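Long-range contacts in FACT complex subunit SPT16 (Ashbya gossypii, PDB 6A8M), which probably acts as a histone chaperone of the FACT complex, which reorganises nucleosomes in transcription, DNA replication and repair: residues V34-S39 / G142-E147; N284-A289 / S303-I308. One frame throughout, in Å; residues are numbered along the deposited sequence.

Contact 1 (V34-S39 / G142-E147)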
ATOM      1  N   VAL A  34       6.956 -21.238  -0.523  1.00 15.61           N
ATOM      2  CA  VAL A  34       7.369 -21.182   0.880  1.00 15.94           C
ATOM      3  C   VAL A  34       7.565 -19.726   1.301  1.00 15.68           C
ATOM      4  O   VAL A  34       8.347 -18.997   0.677  1.00 16.42           O
ATOM      5  CB  VAL A  34       8.658 -21.980   1.145  1.00 17.19           C
ATOM      6  CG1 VAL A  34       8.976 -21.934   2.631  1.00 15.30           C
ATOM      7  CG2 VAL A  34       8.524 -23.450   0.659  1.00 16.41           C
ATOM      8  N   PHE A  35       6.884 -19.320   2.379  1.00 14.23           N
ATOM      9  CA  PHE A  35       6.994 -17.981   2.950  1.00 13.68           C
ATOM     10  C   PHE A  35       7.373 -18.108   4.419  1.00 14.22           C
ATOM     11  O   PHE A  35       6.725 -18.856   5.159  1.00 16.11           O
ATOM     12  CB  PHE A  35       5.676 -17.208   2.815  1.00 12.47           C
ATOM     13  CG  PHE A  35       5.192 -17.109   1.396  1.00 13.61           C
ATOM     14  CD1 PHE A  35       5.707 -16.137   0.567  1.00 14.84           C
ATOM     15  CD2 PHE A  35       4.255 -17.990   0.901  1.00 12.91           C
ATOM     16  CE1 PHE A  35       5.289 -16.032  -0.750  1.00 16.76           C
ATOM     17  CE2 PHE A  35       3.825 -17.898  -0.426  1.00 14.77           C
ATOM     18  CZ  PHE A  35       4.348 -16.917  -1.249  1.00 16.79           C
ATOM     19  N   ILE A  36       8.397 -17.366   4.844  1.00 15.61           N
ATOM     20  CA  ILE A  36       8.930 -17.498   6.197  1.00 15.20           C
ATOM     21  C   ILE A  36       8.944 -16.123   6.834  1.00 15.58           C
ATOM     22  O   ILE A  36       9.647 -15.224   6.358  1.00 17.78           O
ATOM     23  CB  ILE A  36      10.341 -18.112   6.224  1.00 18.31           C
ATOM     24  CG1 ILE A  36      10.461 -19.264   5.220  1.00 18.76           C
ATOM     25  CG2 ILE A  36      10.679 -18.583   7.637  1.00 19.96           C
ATOM     26  CD1 ILE A  36      10.910 -18.821   3.841  1.00 18.06           C
ATOM     27  N   LEU A  37       8.207 -15.967   7.926  1.00 15.08           N
ATOM     28  CA  LEU A  37       8.167 -14.706   8.647  1.00 15.62           C
ATOM     29  C   LEU A  37       8.982 -14.891   9.920  1.00 16.03           C
ATOM     30  O   LEU A  37       8.693 -15.786  10.717  1.00 16.67           O
ATOM     31  CB  LEU A  37       6.725 -14.299   8.958  1.00 17.13           C
ATOM     32  CG  LEU A  37       6.498 -12.777   8.887  1.00 20.08           C
ATOM     33  CD1 LEU A  37       5.045 -12.477   8.696  1.00 21.96           C
ATOM     34  CD2 LEU A  37       7.068 -12.052  10.123  1.00 22.18           C
ATOM     35  N   GLY A  38      10.011 -14.069  10.099  1.00 17.38           N
ATOM     36  CA  GLY A  38      10.771 -14.163  11.327  1.00 19.21           C
ATOM     37  C   GLY A  38      10.220 -13.234  12.389  1.00 19.26           C
ATOM     38  O   GLY A  38       9.012 -13.209  12.629  1.00 18.26           O
ATOM     39  N   SER A  39      11.084 -12.450  13.026  1.00 21.54           N
ATOM     40  CA  SER A  39      10.593 -11.488  13.999  1.00 21.83           C
ATOM     41  C   SER A  39       9.949 -10.308  13.283  1.00 20.85           C
ATOM     42  O   SER A  39      10.362  -9.912  12.187  1.00 21.77           O
ATOM     43  CB  SER A  39      11.736 -11.008  14.903  1.00 26.09           C
ATOM     44  OG  SER A  39      12.246 -12.088  15.677  1.00 31.34           O
ATOM     45  N   GLY A 142      15.990 -13.210  13.533  1.00 21.93           N
ATOM     46  CA  GLY A 142      15.545 -14.123  14.559  1.00 21.83           C
ATOM     47  C   GLY A 142      16.045 -15.542  14.331  1.00 23.67           C
ATOM     48  O   GLY A 142      16.432 -15.935  13.226  1.00 24.78           O
ATOM     49  N   LYS A 143      16.033 -16.310  15.422  1.00 24.13           N
ATOM     50  CA  LYS A 143      16.537 -17.680  15.418  1.00 26.54           C
ATOM     51  C   LYS A 143      15.767 -18.559  14.433  1.00 27.08           C
ATOM     52  O   LYS A 143      16.358 -19.384  13.725  1.00 26.98           O
ATOM     53  CB  LYS A 143      16.444 -18.229  16.851  1.00 28.86           C
ATOM     54  CG  LYS A 143      17.256 -19.447  17.151  1.00 30.45           C
ATOM     55  CD  LYS A 143      17.130 -19.874  18.619  1.00 32.37           C
ATOM     56  CE  LYS A 143      17.721 -18.854  19.603  1.00 31.73           C
ATOM     57  NZ  LYS A 143      19.204 -18.792  19.651  1.00 33.33           N
ATOM     58  N   PHE A 144      14.448 -18.372  14.357  1.00 26.46           N
ATOM     59  CA  PHE A 144      13.591 -19.242  13.549  1.00 23.31           C
ATOM     60  C   PHE A 144      13.946 -19.144  12.070  1.00 21.57           C
ATOM     61  O   PHE A 144      14.271 -20.148  11.424  1.00 22.76           O
ATOM     62  CB  PHE A 144      12.136 -18.850  13.805  1.00 20.49           C
ATOM     63  CG  PHE A 144      11.094 -19.653  13.049  1.00 20.26           C
ATOM     64  CD1 PHE A 144      10.595 -20.846  13.571  1.00 20.39           C
ATOM     65  CD2 PHE A 144      10.521 -19.154  11.884  1.00 21.50           C
ATOM     66  CE1 PHE A 144       9.565 -21.562  12.917  1.00 19.89           C
ATOM     67  CE2 PHE A 144       9.515 -19.859  11.221  1.00 20.04           C
ATOM     68  CZ  PHE A 144       9.037 -21.076  11.744  1.00 20.76           C
ATOM     69  N   ILE A 145      13.910 -17.932  11.514  1.00 21.67           N
ATOM     70  CA  ILE A 145      14.223 -17.798  10.095  1.00 22.84           C
ATOM     71  C   ILE A 145      15.690 -18.105   9.820  1.00 23.88           C
ATOM     72  O   ILE A 145      16.030 -18.608   8.740  1.00 23.60           O
ATOM     73  CB  ILE A 145      13.821 -16.406   9.567  1.00 20.52           C
ATOM     74  CG1 ILE A 145      13.816 -16.412   8.037  1.00 21.35           C
ATOM     75  CG2 ILE A 145      14.746 -15.317  10.115  1.00 19.15           C
ATOM     76  CD1 ILE A 145      13.127 -15.224   7.413  1.00 20.05           C
ATOM     77  N   THR A 146      16.585 -17.825  10.776  1.00 24.88           N
ATOM     78  CA  THR A 146      17.999 -18.097  10.538  1.00 23.37           C
ATOM     79  C   THR A 146      18.252 -19.597  10.466  1.00 24.24           C
ATOM     80  O   THR A 146      19.019 -20.060   9.613  1.00 25.40           O
ATOM     81  CB  THR A 146      18.852 -17.441  11.622  1.00 24.37           C
ATOM     82  OG1 THR A 146      18.677 -16.016  11.562  1.00 25.83           O
ATOM     83  CG2 THR A 146      20.343 -17.775  11.431  1.00 24.96           C
ATOM     84  N   GLU A 147      17.589 -20.377  11.324  1.00 24.08           N
ATOM     85  CA  GLU A 147      17.683 -21.825  11.194  1.00 23.20           C
ATOM     86  C   GLU A 147      17.096 -22.297   9.865  1.00 21.09           C
ATOM     87  O   GLU A 147      17.673 -23.175   9.207  1.00 20.94           O
ATOM     88  CB  GLU A 147      17.002 -22.525  12.375  1.00 23.96           C
ATOM     89  CG  GLU A 147      17.871 -22.625  13.631  1.00 28.03           C
ATOM     90  CD  GLU A 147      17.477 -23.774  14.559  1.00 28.31           C
ATOM     91  OE1 GLU A 147      16.305 -24.209  14.508  1.00 28.92           O
ATOM     92  OE2 GLU A 147      18.341 -24.237  15.344  1.00 28.42           O
TER

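Contact 2 (N284-A289 / S303-I308)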
ATOM      1  N   ASN A 284       4.851  31.269   0.896  1.00 22.53           N
ATOM      2  CA  ASN A 284       4.563  31.962  -0.349  1.00 23.56           C
ATOM      3  C   ASN A 284       4.450  30.930  -1.455  1.00 20.38           C
ATOM      4  O   ASN A 284       5.071  29.870  -1.385  1.00 19.26           O
ATOM      5  CB  ASN A 284       5.657  32.962  -0.718  1.00 30.76           C
ATOM      6  CG  ASN A 284       5.278  34.368  -0.382  1.00 38.91           C
ATOM      7  OD1 ASN A 284       4.355  34.937  -0.980  1.00 42.24           O
ATOM      8  ND2 ASN A 284       5.981  34.950   0.584  1.00 40.76           N
ATOM      9  N   GLY A 285       3.674  31.265  -2.483  1.00 19.74           N
ATOM     10  CA  GLY A 285       3.633  30.418  -3.671  1.00 18.94           C
ATOM     11  C   GLY A 285       2.997  29.068  -3.392  1.00 17.61           C
ATOM     12  O   GLY A 285       1.926  28.985  -2.784  1.00 20.06           O
ATOM     13  N   CYS A 286       3.646  27.986  -3.837  1.00 15.60           N
ATOM     14  CA  CYS A 286       3.089  26.641  -3.706  1.00 14.49           C
ATOM     15  C   CYS A 286       3.698  25.874  -2.529  1.00 16.45           C
ATOM     16  O   CYS A 286       4.917  25.895  -2.309  1.00 16.04           O
ATOM     17  CB  CYS A 286       3.288  25.842  -5.001  1.00 15.77           C
ATOM     18  SG  CYS A 286       2.489  26.587  -6.441  1.00 17.85           S
ATOM     19  N   ILE A 287       2.833  25.198  -1.769  1.00 16.50           N
ATOM     20  CA  ILE A 287       3.247  24.320  -0.679  1.00 14.32           C
ATOM     21  C   ILE A 287       2.598  22.958  -0.889  1.00 12.32           C
ATOM     22  O   ILE A 287       1.375  22.869  -1.065  1.00 14.03           O
ATOM     23  CB  ILE A 287       2.865  24.902   0.690  1.00 14.41           C
ATOM     24  CG1 ILE A 287       3.508  26.285   0.838  1.00 14.28           C
ATOM     25  CG2 ILE A 287       3.255  23.932   1.820  1.00 13.14           C
ATOM     26  CD1 ILE A 287       3.076  27.031   2.072  1.00 13.83           C
ATOM     27  N   LEU A 288       3.413  21.905  -0.893  1.00 11.93           N
ATOM     28  CA  LEU A 288       2.943  20.553  -1.150  1.00 12.35           C
ATOM     29  C   LEU A 288       2.763  19.798   0.157  1.00 13.56           C
ATOM     30  O   LEU A 288       3.629  19.838   1.042  1.00 13.57           O
ATOM     31  CB  LEU A 288       3.928  19.785  -2.031  1.00 14.68           C
ATOM     32  CG  LEU A 288       4.363  20.463  -3.337  1.00 15.37           C
ATOM     33  CD1 LEU A 288       5.201  19.474  -4.138  1.00 15.53           C
ATOM     34  CD2 LEU A 288       3.195  20.970  -4.157  1.00 14.98           C
ATOM     35  N   ALA A 289       1.656  19.070   0.258  1.00 12.17           N
ATOM     36  CA  ALA A 289       1.407  18.246   1.429  1.00 12.22           C
ATOM     37  C   ALA A 289       0.882  16.888   1.002  1.00 12.88           C
ATOM     38  O   ALA A 289       0.117  16.788   0.037  1.00 12.08           O
ATOM     39  CB  ALA A 289       0.404  18.922   2.363  1.00 12.36           C
ATOM     40  N   SER A 303      -2.826  13.903  -1.582  1.00 10.36           N
ATOM     41  CA  SER A 303      -1.842  14.974  -1.715  1.00 10.18           C
ATOM     42  C   SER A 303      -2.570  16.221  -2.173  1.00 11.92           C
ATOM     43  O   SER A 303      -3.432  16.158  -3.052  1.00 12.41           O
ATOM     44  CB  SER A 303      -0.715  14.657  -2.711  1.00 10.99           C
ATOM     45  OG  SER A 303       0.114  13.609  -2.242  1.00 14.04           O
ATOM     46  N   ARG A 304      -2.202  17.351  -1.595  1.00 10.84           N
ATOM     47  CA  ARG A 304      -2.807  18.622  -1.972  1.00 11.66           C
ATOM     48  C   ARG A 304      -1.695  19.631  -2.184  1.00 13.94           C
ATOM     49  O   ARG A 304      -0.592  19.506  -1.625  1.00 14.76           O
ATOM     50  CB  ARG A 304      -3.780  19.140  -0.893  1.00 11.74           C
ATOM     51  CG  ARG A 304      -4.988  18.232  -0.699  1.00 12.76           C
ATOM     52  CD  ARG A 304      -5.867  18.301  -1.932  1.00 13.45           C
ATOM     53  NE  ARG A 304      -7.138  17.577  -1.839  1.00 13.67           N
ATOM     54  CZ  ARG A 304      -7.326  16.374  -2.378  1.00 14.66           C
ATOM     55  NH1 ARG A 304      -6.303  15.748  -2.986  1.00 11.89           N
ATOM     56  NH2 ARG A 304      -8.524  15.792  -2.320  1.00 15.35           N
ATOM     57  N   THR A 305      -1.997  20.646  -2.981  1.00 13.84           N
ATOM     58  CA  THR A 305      -1.145  21.821  -3.108  1.00 11.25           C
ATOM     59  C   THR A 305      -1.887  22.996  -2.480  1.00 12.64           C
ATOM     60  O   THR A 305      -3.079  23.199  -2.750  1.00 14.01           O
ATOM     61  CB  THR A 305      -0.833  22.120  -4.581  1.00 13.59           C
ATOM     62  OG1 THR A 305      -0.185  20.998  -5.179  1.00 13.97           O
ATOM     63  CG2 THR A 305       0.087  23.332  -4.701  1.00 14.34           C
ATOM     64  N   PHE A 306      -1.208  23.739  -1.616  1.00 13.07           N
ATOM     65  CA  PHE A 306      -1.772  24.947  -1.043  1.00 14.93           C
ATOM     66  C   PHE A 306      -1.064  26.141  -1.674  1.00 16.48           C
ATOM     67  O   PHE A 306       0.144  26.089  -1.927  1.00 15.88           O
ATOM     68  CB  PHE A 306      -1.646  24.939   0.477  1.00 15.42           C
ATOM     69  CG  PHE A 306      -2.306  23.754   1.122  1.00 14.87           C
ATOM     70  CD1 PHE A 306      -3.676  23.744   1.355  1.00 15.98           C
ATOM     71  CD2 PHE A 306      -1.568  22.636   1.455  1.00 15.31           C
ATOM     72  CE1 PHE A 306      -4.306  22.630   1.940  1.00 16.78           C
ATOM     73  CE2 PHE A 306      -2.177  21.514   2.010  1.00 13.44           C
ATOM     74  CZ  PHE A 306      -3.545  21.505   2.267  1.00 15.08           C
ATOM     75  N   LEU A 307      -1.834  27.179  -1.997  1.00 16.35           N
ATOM     76  CA  LEU A 307      -1.323  28.366  -2.680  1.00 15.25           C
ATOM     77  C   LEU A 307      -1.400  29.559  -1.737  1.00 18.35           C
ATOM     78  O   LEU A 307      -2.464  29.840  -1.176  1.00 18.83           O
ATOM     79  CB  LEU A 307      -2.117  28.656  -3.962  1.00 14.20           C
ATOM     80  CG  LEU A 307      -2.267  27.509  -4.959  1.00 13.27           C
ATOM     81  CD1 LEU A 307      -3.170  27.942  -6.122  1.00 13.59           C
ATOM     82  CD2 LEU A 307      -0.913  27.109  -5.458  1.00 13.98           C
ATOM     83  N   ILE A 308      -0.271  30.238  -1.545  1.00 17.94           N
ATOM     84  CA  ILE A 308      -0.192  31.431  -0.702  1.00 19.54           C
ATOM     85  C   ILE A 308       0.149  32.594  -1.613  1.00 20.56           C
ATOM     86  O   ILE A 308       1.267  32.659  -2.138  1.00 18.89           O
ATOM     87  CB  ILE A 308       0.871  31.304   0.394  1.00 21.13           C
ATOM     88  CG1 ILE A 308       0.762  29.948   1.114  1.00 23.41           C
ATOM     89  CG2 ILE A 308       0.816  32.526   1.313  1.00 22.98           C
ATOM     90  CD1 ILE A 308      -0.589  29.654   1.686  1.00 26.15           C
TER

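Contact 1 (V34-S39 / G142-E147)
Ile36 puts its CG2 methyl against two residues of the helix that begins at Lys143: it lies 3.8 Å from Ile145 CG1 and 4.0 Å from Phe144 CE2. The side chains of Ile36 and Ile145 run at a slant to one another rather than alongside, and the same methyl meets the Phe144 ring obliquely. Ile36 holds CG2 anti to its backbone N, whereas its longer branch, through CG1, leads away from the helix. Ile145 does the reverse with its own long branch: CG1 is anti to the backbone N (chi1 -165°), and the extended chain carries CD1 to within 3.6 Å of Ile36 O. Farther along, Ile145 CB rests on the bare backbone of Gly38, 4.2 Å from its CA, and with no side chain between them the CA atoms of these two residues come within 5.2 Å. At the far end Ser39 OG stands 4.0 Å from Gly142 CA, a loose touch.

The fold here is the alpha/beta N-terminal lobe of Spt16. Strand 32-37 lies inside its mixed sheet, between strands 64-68 and 131-134, and helix 143-158 belongs to the beta-alpha-beta crossover from strand 131-134 to the parallel strand 162-165. Strand 34-37 and helix 143-147 run at 145° to each other, nearer antiparallel than perpendicular, and it is the first turn of the helix that meets the end of the strand.

Gly142 is the N-cap residue, and its carbonyl O takes both Thr146 N and Thr146 OG1, the hydroxyl at 2.8 Å and above the carbonyl plane. Farther out, Phe118 of helix 113-128 meets the Phe144 ring edge-to-face, Tyr140 packs on Ile145, and Ser39 is tied to Gln141 by a backbone hydrogen bond.

Contact 2 (N284-A289 / S303-I308)
Ile287 O takes one strong bond and one weak contact from the facing strand. The N-H of Phe306 reaches it at 2.8 Å in a nearly straight bond (173° at the hydrogen), lying in the carbonyl plane. The weak contact comes from Thr305, whose CA stands 3.4 Å from Ile287 O. The return bond from Ile287 N to Phe306 O closes the ring of this antiparallel hydrogen-bonded pair. Gly285 with Ile308 and Ala289 with Arg304 form the same kind of pair, giving six backbone hydrogen bonds between residues 285-289 and 304-308 of the beta hairpin.

On the face bearing Ile287 and Phe306, Ala289 CB sits at the ring edge, in its plane, 3.7 Å from Phe306 CE2. Ile287 CD1 reaches diagonally to Ile308 CG1, at 3.8 Å. The other face carries Cys286 SG against Leu307 CD2 (3.6 Å) and Leu288 alongside Thr305, whose OG1 is bonded to Gln416 O. NH1 of Arg304 turns back to hydrogen-bond Ser303 O at 2.9 Å, while NH2 is held by the carbonyl of Tyr434 and a salt bridge to Asp419.

Helix 179-208 covers Ile287, Ala289 and Phe306 through Leu199, Ser200 and Leu203, whereas strand 412-424 packs on Cys286 by way of Tyr413 and Leu415, placing the hairpin between helix and strand in the M24 peptidase-like domain.

The two contacts lie on opposite sides of the chain's centre, with their own centres about 45 Å apart and their nearest atoms about 29 Å apart. They come in series: contact 1 closes before contact 2 opens, and the long helix 179-208 lies between them in the sequence. They share no sheet. Contact 1 belongs to the six-stranded mixed sheet of the N-terminal lobe and the helix beside it; contact 2 pairs neighbouring strands of a hairpin in the M24 peptidase-like domain. Each contact is internal to one of the two domains and neither lies at the junction between them.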